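Local structure of NADH kinase POS5, mitochondrial (Saccharomyces cerevisiae, 3AFO) at residues Q33-Q38 and V139-A144; D116-L121 and H129-F134. The protein phosphorylates NADH, preferred about twofold, and NAD(+) with ATP, acts as an anti-oxidant factor and is a key source of the cellular reductant NADPH. All blocks are in the same frame, centred on the assembly; numbering follows the deposited sequence.

Contact 1. Residues Q33-Q38 and V139-A144; sequences QSLIWQ and VPPVLA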
ATOM      1  N   GLN A  33     -29.203  18.102  -4.316  1.00 32.50           N
ATOM      2  CA  GLN A  33     -30.610  18.374  -4.052  1.00 32.89           C
ATOM      3  C   GLN A  33     -30.829  19.868  -3.826  1.00 32.78           C
ATOM      4  O   GLN A  33     -30.082  20.506  -3.087  1.00 32.67           O
ATOM      5  CB  GLN A  33     -31.090  17.585  -2.830  1.00 32.84           C
ATOM      6  CG  GLN A  33     -31.394  16.118  -3.097  1.00 34.77           C
ATOM      7  CD  GLN A  33     -30.162  15.312  -3.449  1.00 35.56           C
ATOM      8  OE1 GLN A  33     -29.160  15.340  -2.733  1.00 36.45           O
ATOM      9  NE2 GLN A  33     -30.225  14.599  -4.565  1.00 35.46           N
ATOM     10  N   SER A  34     -31.849  20.417  -4.473  1.00 32.71           N
ATOM     11  CA  SER A  34     -32.265  21.800  -4.256  1.00 32.45           C
ATOM     12  C   SER A  34     -32.832  21.981  -2.854  1.00 32.45           C
ATOM     13  O   SER A  34     -33.698  21.216  -2.425  1.00 32.52           O
ATOM     14  CB  SER A  34     -33.313  22.186  -5.295  1.00 32.62           C
ATOM     15  OG  SER A  34     -32.776  22.010  -6.592  1.00 32.54           O
ATOM     16  N   LEU A  35     -32.324  22.978  -2.134  1.00 32.26           N
ATOM     17  CA  LEU A  35     -32.842  23.320  -0.815  1.00 32.49           C
ATOM     18  C   LEU A  35     -33.938  24.393  -0.951  1.00 32.81           C
ATOM     19  O   LEU A  35     -33.655  25.556  -1.225  1.00 32.59           O
ATOM     20  CB  LEU A  35     -31.705  23.796   0.101  1.00 32.41           C
ATOM     21  CG  LEU A  35     -32.011  24.359   1.500  1.00 32.74           C
ATOM     22  CD1 LEU A  35     -32.736  23.367   2.368  1.00 33.36           C
ATOM     23  CD2 LEU A  35     -30.742  24.810   2.194  1.00 32.65           C
ATOM     24  N   ILE A  36     -35.188  23.981  -0.781  1.00 33.39           N
ATOM     25  CA  ILE A  36     -36.325  24.891  -0.930  1.00 34.17           C
ATOM     26  C   ILE A  36     -37.084  24.927   0.387  1.00 34.47           C
ATOM     27  O   ILE A  36     -37.566  23.899   0.873  1.00 34.98           O
ATOM     28  CB  ILE A  36     -37.229  24.508  -2.150  1.00 34.55           C
ATOM     29  CG1 ILE A  36     -36.406  24.560  -3.445  1.00 34.40           C
ATOM     30  CG2 ILE A  36     -38.434  25.466  -2.276  1.00 34.09           C
ATOM     31  CD1 ILE A  36     -37.014  23.835  -4.624  1.00 37.60           C
ATOM     32  N   TRP A  37     -37.146  26.114   0.976  1.00 34.71           N
ATOM     33  CA  TRP A  37     -37.781  26.307   2.266  1.00 35.45           C
ATOM     34  C   TRP A  37     -39.302  26.306   2.114  1.00 36.43           C
ATOM     35  O   TRP A  37     -39.854  27.134   1.388  1.00 36.57           O
ATOM     36  CB  TRP A  37     -37.292  27.616   2.899  1.00 35.25           C
ATOM     37  CG  TRP A  37     -35.794  27.643   3.105  1.00 33.93           C
ATOM     38  CD1 TRP A  37     -34.867  28.295   2.340  1.00 33.13           C
ATOM     39  CD2 TRP A  37     -35.061  26.971   4.135  1.00 32.82           C
ATOM     40  NE1 TRP A  37     -33.598  28.072   2.832  1.00 32.18           N
ATOM     41  CE2 TRP A  37     -33.692  27.266   3.937  1.00 32.44           C
ATOM     42  CE3 TRP A  37     -35.430  26.154   5.212  1.00 31.78           C
ATOM     43  CZ2 TRP A  37     -32.693  26.769   4.774  1.00 31.98           C
ATOM     44  CZ3 TRP A  37     -34.438  25.662   6.042  1.00 31.62           C
ATOM     45  CH2 TRP A  37     -33.086  25.970   5.820  1.00 31.46           C
ATOM     46  N   GLN A  38     -39.971  25.357   2.768  1.00 37.26           N
ATOM     47  CA  GLN A  38     -41.439  25.354   2.778  1.00 38.40           C
ATOM     48  C   GLN A  38     -41.966  26.498   3.654  1.00 38.11           C
ATOM     49  O   GLN A  38     -42.736  27.331   3.177  1.00 38.47           O
ATOM     50  CB  GLN A  38     -42.025  23.998   3.185  1.00 38.51           C
ATOM     51  CG  GLN A  38     -43.516  23.891   2.831  1.00 41.13           C
ATOM     52  CD  GLN A  38     -44.123  22.533   3.122  1.00 43.55           C
ATOM     53  OE1 GLN A  38     -44.076  22.036   4.253  1.00 45.00           O
ATOM     54  NE2 GLN A  38     -44.721  21.932   2.103  1.00 45.52           N
ATOM     55  N   VAL A 139     -31.192  16.215  11.042  1.00 28.91           N
ATOM     56  CA  VAL A 139     -30.169  17.252  10.913  1.00 26.19           C
ATOM     57  C   VAL A 139     -30.639  18.352   9.956  1.00 25.50           C
ATOM     58  O   VAL A 139     -31.016  18.077   8.817  1.00 24.72           O
ATOM     59  CB  VAL A 139     -28.798  16.666  10.443  1.00 26.46           C
ATOM     60  CG1 VAL A 139     -27.682  17.698  10.602  1.00 25.02           C
ATOM     61  CG2 VAL A 139     -28.453  15.400  11.224  1.00 24.73           C
ATOM     62  N   PRO A 140     -30.630  19.617  10.414  1.00 24.92           N
ATOM     63  CA  PRO A 140     -30.944  20.713   9.503  1.00 24.95           C
ATOM     64  C   PRO A 140     -29.835  20.832   8.450  1.00 24.74           C
ATOM     65  O   PRO A 140     -28.734  20.327   8.672  1.00 24.76           O
ATOM     66  CB  PRO A 140     -30.938  21.940  10.422  1.00 24.89           C
ATOM     67  CG  PRO A 140     -30.081  21.550  11.579  1.00 24.78           C
ATOM     68  CD  PRO A 140     -30.310  20.089  11.771  1.00 25.18           C
ATOM     69  N   PRO A 141     -30.117  21.506   7.318  1.00 24.63           N
ATOM     70  CA  PRO A 141     -29.096  21.787   6.309  1.00 24.00           C
ATOM     71  C   PRO A 141     -27.884  22.469   6.937  1.00 23.66           C
ATOM     72  O   PRO A 141     -28.032  23.218   7.914  1.00 23.29           O
ATOM     73  CB  PRO A 141     -29.804  22.750   5.358  1.00 24.67           C
ATOM     74  CG  PRO A 141     -31.257  22.493   5.563  1.00 24.67           C
ATOM     75  CD  PRO A 141     -31.430  22.071   6.958  1.00 24.56           C
ATOM     76  N   VAL A 142     -26.701  22.202   6.386  1.00 22.89           N
ATOM     77  CA  VAL A 142     -25.440  22.686   6.964  1.00 22.60           C
ATOM     78  C   VAL A 142     -24.718  23.627   6.005  1.00 22.09           C
ATOM     79  O   VAL A 142     -24.396  23.257   4.871  1.00 22.07           O
ATOM     80  CB  VAL A 142     -24.495  21.510   7.343  1.00 23.29           C
ATOM     81  CG1 VAL A 142     -23.210  22.030   8.009  1.00 22.39           C
ATOM     82  CG2 VAL A 142     -25.206  20.519   8.263  1.00 22.65           C
ATOM     83  N   LEU A 143     -24.472  24.847   6.472  1.00 21.76           N
ATOM     84  CA  LEU A 143     -23.767  25.864   5.698  1.00 21.59           C
ATOM     85  C   LEU A 143     -22.418  26.082   6.353  1.00 21.40           C
ATOM     86  O   LEU A 143     -22.341  26.564   7.482  1.00 20.32           O
ATOM     87  CB  LEU A 143     -24.554  27.192   5.665  1.00 21.50           C
ATOM     88  CG  LEU A 143     -23.910  28.345   4.873  1.00 21.90           C
ATOM     89  CD1 LEU A 143     -23.526  27.920   3.465  1.00 21.60           C
ATOM     90  CD2 LEU A 143     -24.789  29.621   4.844  1.00 20.76           C
ATOM     91  N   ALA A 144     -21.359  25.717   5.631  1.00 21.14           N
ATOM     92  CA  ALA A 144     -20.049  25.593   6.239  1.00 21.73           C
ATOM     93  C   ALA A 144     -19.051  26.591   5.644  1.00 22.09           C
ATOM     94  O   ALA A 144     -18.781  26.575   4.439  1.00 21.89           O
ATOM     95  CB  ALA A 144     -19.544  24.151   6.101  1.00 21.68           C
TER
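Leu-35 reaches across from strand 33-36 to lay both of its methyls against the ring of Pro-141, the two side chains crossing at about a right angle. Its CB is directed at the 139-144 segment, and with CG anti to the backbone N (chi1 173°) the branch is carried on toward the proline. From CG the two methyls part company. CD2 continues the extended line of the chain and meets Pro-141 CB at 3.9 Å, with the proline CG only slightly farther away. CD1 turns aside into the angle between two rings: it approaches Pro-141 CG to 3.6 Å, and it also sits over one face of the Trp-37 indole, 4.1 Å above the plane and displaced toward the rim. A forked, purely apolar side chain suits this place, because one branch lies along the proline while the other meets both proline and indole.

Strand 33-36 lies between strands 23-25 and 174-186 in an antiparallel sheet, whereas Pro-141 immediately precedes strand 142-146 of the parallel sheet in the N-terminal domain of this NAD kinase. The contact therefore packs one sheet against the approach to another, and Phe-24 and Leu-117 extend the apolar surroundings of the proline.

The side chains of Trp-37 and Pro-141 approach from opposite directions. The tryptophan CB is not aimed at the proline, but the long ring makes up the distance, and CH2 at its far end lies 3.9 Å from Pro-141 CG, meeting it obliquely. NE1 of the buried indole is satisfied by a hydrogen bond to the carbonyl O of Val-168 in helix 161-169, which helps to fix the rotation of the ring. Proline offers a compact, rigid hydrocarbon surface here, and its carbonyl still pairs with the backbone of Leu-118.

Contact 2. Residues D116-L121 and H129-F134; sequences DLLVTL and HGVSMF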
ATOM      1  N   ASP A 116     -33.437  25.838  12.028  1.00 24.96           N
ATOM      2  CA  ASP A 116     -33.739  25.644  10.604  1.00 25.12           C
ATOM      3  C   ASP A 116     -32.459  25.362   9.806  1.00 24.93           C
ATOM      4  O   ASP A 116     -32.480  24.655   8.792  1.00 24.13           O
ATOM      5  CB  ASP A 116     -34.411  26.882   9.987  1.00 25.61           C
ATOM      6  CG  ASP A 116     -35.681  27.332  10.735  1.00 28.04           C
ATOM      7  OD1 ASP A 116     -36.235  26.546  11.548  1.00 28.27           O
ATOM      8  OD2 ASP A 116     -36.112  28.488  10.488  1.00 29.12           O
ATOM      9  N   LEU A 117     -31.352  25.954  10.258  1.00 24.61           N
ATOM     10  CA  LEU A 117     -30.100  25.925   9.520  1.00 24.00           C
ATOM     11  C   LEU A 117     -28.925  25.972  10.484  1.00 24.13           C
ATOM     12  O   LEU A 117     -28.896  26.801  11.399  1.00 24.10           O
ATOM     13  CB  LEU A 117     -30.025  27.109   8.548  1.00 24.04           C
ATOM     14  CG  LEU A 117     -28.766  27.298   7.691  1.00 23.13           C
ATOM     15  CD1 LEU A 117     -28.783  26.368   6.498  1.00 21.17           C
ATOM     16  CD2 LEU A 117     -28.635  28.746   7.224  1.00 21.05           C
ATOM     17  N   LEU A 118     -27.974  25.065  10.276  1.00 23.69           N
ATOM     18  CA  LEU A 118     -26.713  25.058  10.996  1.00 23.30           C
ATOM     19  C   LEU A 118     -25.656  25.770  10.152  1.00 22.99           C
ATOM     20  O   LEU A 118     -25.435  25.404   9.002  1.00 22.83           O
ATOM     21  CB  LEU A 118     -26.275  23.613  11.330  1.00 23.50           C
ATOM     22  CG  LEU A 118     -24.838  23.387  11.849  1.00 23.62           C
ATOM     23  CD1 LEU A 118     -24.591  24.085  13.188  1.00 23.54           C
ATOM     24  CD2 LEU A 118     -24.479  21.892  11.941  1.00 23.85           C
ATOM     25  N   VAL A 119     -25.027  26.798  10.731  1.00 22.54           N
ATOM     26  CA  VAL A 119     -23.928  27.511  10.094  1.00 22.12           C
ATOM     27  C   VAL A 119     -22.667  27.286  10.936  1.00 21.89           C
ATOM     28  O   VAL A 119     -22.659  27.569  12.128  1.00 22.34           O
ATOM     29  CB  VAL A 119     -24.207  29.034   9.969  1.00 22.51           C
ATOM     30  CG1 VAL A 119     -22.965  29.766   9.464  1.00 22.96           C
ATOM     31  CG2 VAL A 119     -25.402  29.310   9.018  1.00 22.35           C
ATOM     32  N   THR A 120     -21.615  26.763  10.310  1.00 21.40           N
ATOM     33  CA  THR A 120     -20.353  26.501  11.004  1.00 21.19           C
ATOM     34  C   THR A 120     -19.245  27.465  10.548  1.00 21.00           C
ATOM     35  O   THR A 120     -19.112  27.772   9.364  1.00 21.09           O
ATOM     36  CB  THR A 120     -19.889  25.029  10.822  1.00 21.47           C
ATOM     37  OG1 THR A 120     -19.714  24.777   9.433  1.00 21.64           O
ATOM     38  CG2 THR A 120     -20.939  24.051  11.372  1.00 20.19           C
ATOM     39  N   LEU A 121     -18.469  27.942  11.512  1.00 20.70           N
ATOM     40  CA  LEU A 121     -17.376  28.861  11.253  1.00 21.30           C
ATOM     41  C   LEU A 121     -16.074  28.259  11.805  1.00 21.31           C
ATOM     42  O   LEU A 121     -15.806  28.314  13.002  1.00 21.26           O
ATOM     43  CB  LEU A 121     -17.677  30.227  11.892  1.00 21.02           C
ATOM     44  CG  LEU A 121     -18.986  30.911  11.485  1.00 20.89           C
ATOM     45  CD1 LEU A 121     -19.264  32.071  12.404  1.00 22.66           C
ATOM     46  CD2 LEU A 121     -18.984  31.380  10.033  1.00 19.98           C
ATOM     47  N   HIS A 129     -18.672  18.437  15.227  1.00 25.74           N
ATOM     48  CA  HIS A 129     -19.296  18.705  16.527  1.00 26.92           C
ATOM     49  C   HIS A 129     -20.685  19.333  16.390  1.00 26.90           C
ATOM     50  O   HIS A 129     -21.583  19.012  17.163  1.00 27.22           O
ATOM     51  CB  HIS A 129     -18.398  19.578  17.419  1.00 27.33           C
ATOM     52  CG  HIS A 129     -16.993  19.070  17.549  1.00 30.82           C
ATOM     53  ND1 HIS A 129     -15.928  19.896  17.845  1.00 34.39           N
ATOM     54  CD2 HIS A 129     -16.474  17.825  17.407  1.00 33.24           C
ATOM     55  CE1 HIS A 129     -14.817  19.179  17.893  1.00 35.43           C
ATOM     56  NE2 HIS A 129     -15.120  17.921  17.624  1.00 35.13           N
ATOM     57  N   GLY A 130     -20.858  20.205  15.401  1.00 26.80           N
ATOM     58  CA  GLY A 130     -22.156  20.826  15.133  1.00 27.33           C
ATOM     59  C   GLY A 130     -23.224  19.820  14.741  1.00 27.68           C
ATOM     60  O   GLY A 130     -24.307  19.791  15.314  1.00 27.42           O
ATOM     61  N   VAL A 131     -22.907  18.975  13.767  1.00 27.84           N
ATOM     62  CA  VAL A 131     -23.821  17.922  13.327  1.00 28.40           C
ATOM     63  C   VAL A 131     -24.089  16.916  14.462  1.00 28.94           C
ATOM     64  O   VAL A 131     -25.223  16.449  14.645  1.00 28.96           O
ATOM     65  CB  VAL A 131     -23.283  17.234  12.055  1.00 28.17           C
ATOM     66  CG1 VAL A 131     -24.084  15.972  11.719  1.00 29.26           C
ATOM     67  CG2 VAL A 131     -23.312  18.211  10.895  1.00 27.95           C
ATOM     68  N   SER A 132     -23.050  16.636  15.241  1.00 29.55           N
ATOM     69  CA  SER A 132     -23.105  15.706  16.365  1.00 31.28           C
ATOM     70  C   SER A 132     -24.223  16.011  17.360  1.00 32.16           C
ATOM     71  O   SER A 132     -24.781  15.099  17.979  1.00 32.17           O
ATOM     72  CB  SER A 132     -21.770  15.725  17.099  1.00 30.90           C
ATOM     73  OG  SER A 132     -21.742  14.721  18.071  1.00 33.52           O
ATOM     74  N   MET A 133     -24.518  17.299  17.527  1.00 33.05           N
ATOM     75  CA  MET A 133     -25.638  17.750  18.356  1.00 34.55           C
ATOM     76  C   MET A 133     -26.972  17.155  17.929  1.00 34.19           C
ATOM     77  O   MET A 133     -27.813  16.875  18.773  1.00 34.92           O
ATOM     78  CB  MET A 133     -25.751  19.272  18.294  1.00 35.13           C
ATOM     79  CG  MET A 133     -25.291  20.004  19.525  1.00 38.53           C
ATOM     80  SD  MET A 133     -26.204  21.562  19.560  1.00 43.92           S
ATOM     81  CE  MET A 133     -25.792  22.180  21.181  1.00 42.44           C
ATOM     82  N   PHE A 134     -27.159  16.975  16.623  1.00 34.09           N
ATOM     83  CA  PHE A 134     -28.427  16.502  16.053  1.00 34.57           C
ATOM     84  C   PHE A 134     -28.479  14.979  15.860  1.00 35.79           C
ATOM     85  O   PHE A 134     -29.219  14.472  14.997  1.00 35.80           O
ATOM     86  CB  PHE A 134     -28.697  17.213  14.725  1.00 34.12           C
ATOM     87  CG  PHE A 134     -28.776  18.711  14.846  1.00 32.73           C
ATOM     88  CD1 PHE A 134     -29.992  19.335  15.106  1.00 30.91           C
ATOM     89  CD2 PHE A 134     -27.632  19.497  14.719  1.00 31.80           C
ATOM     90  CE1 PHE A 134     -30.071  20.729  15.229  1.00 29.90           C
ATOM     91  CE2 PHE A 134     -27.701  20.897  14.839  1.00 31.57           C
ATOM     92  CZ  PHE A 134     -28.931  21.510  15.096  1.00 30.19           C
TER
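The phenyl ring of Phe-134 meets Leu-118 obliquely, its CE2 lying 4.4 Å from the leucine CD2, so neither a face nor an edge is squarely presented to the methyl. At the rim of the same ring, and in its plane, sits the carbonyl O of Val-131. That oxygen also accepts a hydrogen bond from Phe-134 N, three residues on, at 2.8 Å, closing a tight turn that brings the phenylalanine round toward the strand. Pro-140 and Val-112 add further apolar cover to the ring.

Leu-118 carries the contact through a single methyl. A chi1 of 168° swings CG away from the backbone N, and CD2 prolongs the extended chain, so this methyl arrives at the helix end first. There it rests on main chain as much as on side chain: CD2 is 3.7 Å from Gly-130 C and 3.8 Å from Val-131 N. Glycine suits the position because, having no CB, it lets the helix backbone come right up to the leucine. Val-131 helps from beside it, its CG2 touching the same CD2 at 4.0 Å; this branch, next to the backbone N, is the one that meets the strand. Leucine, with its reach beyond CB, spans the gap from sheet to helix, and Val-142 of the next strand packs beside it.

Strand 117-122, helix 124-132 and strand 142-146 form a beta-alpha-beta unit, and this contact packs its helix on its first strand. The GGDG sequence characteristic of NAD kinases lies at their junction, and one turn of the helix presents His-129 to the bound NADH.

How the contacts relate
From the N terminus, the chain leaves 33-38 and runs for 100 residues, through much of the N-terminal domain, before 139-144 returns to close contact 1. Contact 2 is nested within that loop and closes a far shorter one, with seven residues between 116-121 and 129-134. Their centres are about 12 Å apart. Strands 117-122 and 142-146 are parallel neighbours in one sheet, probably joined by hydrogen bonds such as Leu-143 N to Leu-118 O, 2.8 Å. Contact 2 holds a helix to this sheet; contact 1 ties the start of strand 142-146 to the antiparallel sheet. The two also touch directly, where Trp-37 of contact 1 packs on the carbonyl O of Asp-116 of contact 2.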